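Local coordinates for ATP-citrate lyase beta-subunit (Chlorobium limicola, PDB 6HXJ), which probably catalyses, as part of ATP-citrate lyase, the ATP-driven cleavage of citrate with CoA to oxaloacetate and acetyl-CoA, with release of ADP and phosphate, at residues A116-S121 and R174-F179. Sequence-based numbering, arbitrary orientation.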
loop_
_atom_site.group_PDB
_atom_site.type_symbol
_atom_site.label_atom_id
_atom_site.label_comp_id
_atom_site.label_asym_id
_atom_site.label_seq_id
_atom_site.Cartn_x
_atom_site.Cartn_y
_atom_site.Cartn_z
ATOM N N ALA A 116 32.028 13.400 -59.080
ATOM C CA ALA A 116 33.259 14.161 -59.121
ATOM C C ALA A 116 33.849 14.211 -60.509
ATOM O O ALA A 116 33.331 13.603 -61.442
ATOM C CB ALA A 116 34.222 13.478 -58.159
ATOM N N GLU A 117 34.916 14.982 -60.651
ATOM C CA GLU A 117 35.650 15.129 -61.895
ATOM C C GLU A 117 37.127 14.916 -61.600
ATOM O O GLU A 117 37.657 15.524 -60.662
ATOM C CB GLU A 117 35.430 16.518 -62.474
ATOM C CG GLU A 117 35.764 16.628 -63.948
ATOM C CD GLU A 117 35.487 17.987 -64.562
ATOM O OE1 GLU A 117 35.857 19.016 -63.948
ATOM O OE2 GLU A 117 34.891 18.019 -65.664
ATOM N N LEU A 118 37.775 14.033 -62.368
ATOM C CA LEU A 118 39.181 13.752 -62.205
ATOM C C LEU A 118 39.934 14.456 -63.304
ATOM O O LEU A 118 39.695 14.188 -64.474
ATOM C CB LEU A 118 39.423 12.244 -62.217
ATOM C CG LEU A 118 40.860 11.744 -62.049
ATOM C CD1 LEU A 118 41.449 12.073 -60.683
ATOM C CD2 LEU A 118 40.933 10.279 -62.289
ATOM N N LEU A 119 40.791 15.404 -62.929
ATOM C CA LEU A 119 41.600 16.162 -63.878
ATOM C C LEU A 119 43.011 15.607 -63.786
ATOM O O LEU A 119 43.532 15.417 -62.682
ATOM C CB LEU A 119 41.557 17.679 -63.573
ATOM C CG LEU A 119 40.377 18.469 -64.171
ATOM C CD1 LEU A 119 39.094 18.161 -63.472
ATOM C CD2 LEU A 119 40.609 19.950 -64.070
ATOM N N ILE A 120 43.605 15.284 -64.942
ATOM C CA ILE A 120 44.955 14.735 -65.001
ATOM C C ILE A 120 45.845 15.517 -65.980
ATOM O O ILE A 120 45.408 15.895 -67.059
ATOM C CB ILE A 120 44.934 13.197 -65.280
ATOM C CG1 ILE A 120 46.295 12.550 -64.959
ATOM C CG2 ILE A 120 44.434 12.833 -66.704
ATOM C CD1 ILE A 120 46.245 11.099 -64.884
ATOM N N SER A 121 47.095 15.742 -65.603
ATOM C CA SER A 121 48.048 16.407 -66.492
ATOM C C SER A 121 49.428 15.805 -66.362
ATOM O O SER A 121 49.829 15.387 -65.277
ATOM C CB SER A 121 48.110 17.906 -66.221
ATOM O OG SER A 121 48.746 18.569 -67.298
ATOM N N ARG A 174 42.945 4.702 -56.423
ATOM C CA ARG A 174 43.148 4.847 -54.989
ATOM C C ARG A 174 42.664 6.225 -54.566
ATOM O O ARG A 174 41.928 6.335 -53.603
ATOM C CB ARG A 174 44.628 4.664 -54.638
ATOM C CG ARG A 174 45.315 3.461 -55.284
ATOM C CD ARG A 174 45.499 2.267 -54.373
ATOM N NE ARG A 174 46.284 1.219 -55.041
ATOM C CZ ARG A 174 47.544 0.891 -54.750
ATOM N NH1 ARG A 174 48.189 1.506 -53.766
ATOM N NH2 ARG A 174 48.160 -0.070 -55.425
ATOM N N LEU A 175 43.023 7.259 -55.335
ATOM C CA LEU A 175 42.566 8.607 -55.079
ATOM C C LEU A 175 41.058 8.626 -55.118
ATOM O O LEU A 175 40.436 9.194 -54.234
ATOM C CB LEU A 175 43.097 9.526 -56.154
ATOM C CG LEU A 175 42.976 11.034 -55.876
ATOM C CD1 LEU A 175 43.916 11.469 -54.754
ATOM C CD2 LEU A 175 43.286 11.839 -57.136
ATOM N N ILE A 176 40.470 7.964 -56.116
ATOM C CA ILE A 176 39.028 7.866 -56.294
ATOM C C ILE A 176 38.395 7.154 -55.121
ATOM O O ILE A 176 37.323 7.568 -54.681
ATOM C CB ILE A 176 38.701 7.201 -57.641
ATOM C CG1 ILE A 176 38.925 8.204 -58.792
ATOM C CG2 ILE A 176 37.259 6.678 -57.670
ATOM C CD1 ILE A 176 39.095 7.605 -60.158
ATOM N N LEU A 177 39.053 6.096 -54.609
ATOM C CA LEU A 177 38.580 5.332 -53.455
ATOM C C LEU A 177 38.646 6.227 -52.221
ATOM O O LEU A 177 37.694 6.267 -51.448
ATOM C CB LEU A 177 39.416 4.050 -53.243
ATOM C CG LEU A 177 38.922 2.864 -53.987
ATOM C CD1 LEU A 177 39.876 1.686 -53.845
ATOM C CD2 LEU A 177 37.504 2.546 -53.583
ATOM N N CYS A 178 39.754 6.977 -52.076
ATOM C CA CYS A 178 40.004 7.891 -50.984
ATOM C C CYS A 178 38.942 8.949 -50.994
ATOM O O CYS A 178 38.397 9.232 -49.943
ATOM C CB CYS A 178 41.406 8.496 -51.070
ATOM S SG CYS A 178 41.810 9.705 -49.765
ATOM N N PHE A 179 38.588 9.485 -52.161
ATOM C CA PHE A 179 37.582 10.532 -52.285
ATOM C C PHE A 179 36.223 10.001 -51.894
ATOM O O PHE A 179 35.538 10.606 -51.058
ATOM C CB PHE A 179 37.569 11.101 -53.710
ATOM C CG PHE A 179 36.665 12.294 -53.905
ATOM C CD1 PHE A 179 35.303 12.129 -54.123
ATOM C CD2 PHE A 179 37.184 13.577 -53.949
ATOM C CE1 PHE A 179 34.473 13.231 -54.342
ATOM C CE2 PHE A 179 36.359 14.675 -54.193
ATOM C CZ PHE A 179 35.004 14.498 -54.377
#
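L118, in strand 115-121, reaches two residues of helix 163-181, one with each methyl: CD1 lies 4.0 Å from CD2 of L175, and CD2 lies 3.9 Å from CD1 of I176. With CB already directed at the helix, CG anti to the backbone N (chi1 -180°) carries the fork on toward it. The L118 side chain meets I176 at about a right angle but L175 at a slant. Nearer the start of the strand, CB of A116 sits 3.8 Å from CE1 of F179 and almost as close to CZ, so the far end of the ring does the touching. Backbones stay well apart, with segment axes 10.8 Å from each other and running at 149°, and apolar side chains alone bridge the gap. The buried part centres on L118, which makes two of the three contacts, and L118, L175 and I176 are all buried; F179 is partly exposed, and on the helix's outer side R174 and L177 are exposed. I109 and I187 touch both L175 and F179, while I140 touches L118 and I176. A helix packed on one face of an antiparallel sheet, roughly antiparallel to this strand, is consistent with the α+β architecture of an ATP-grasp domain.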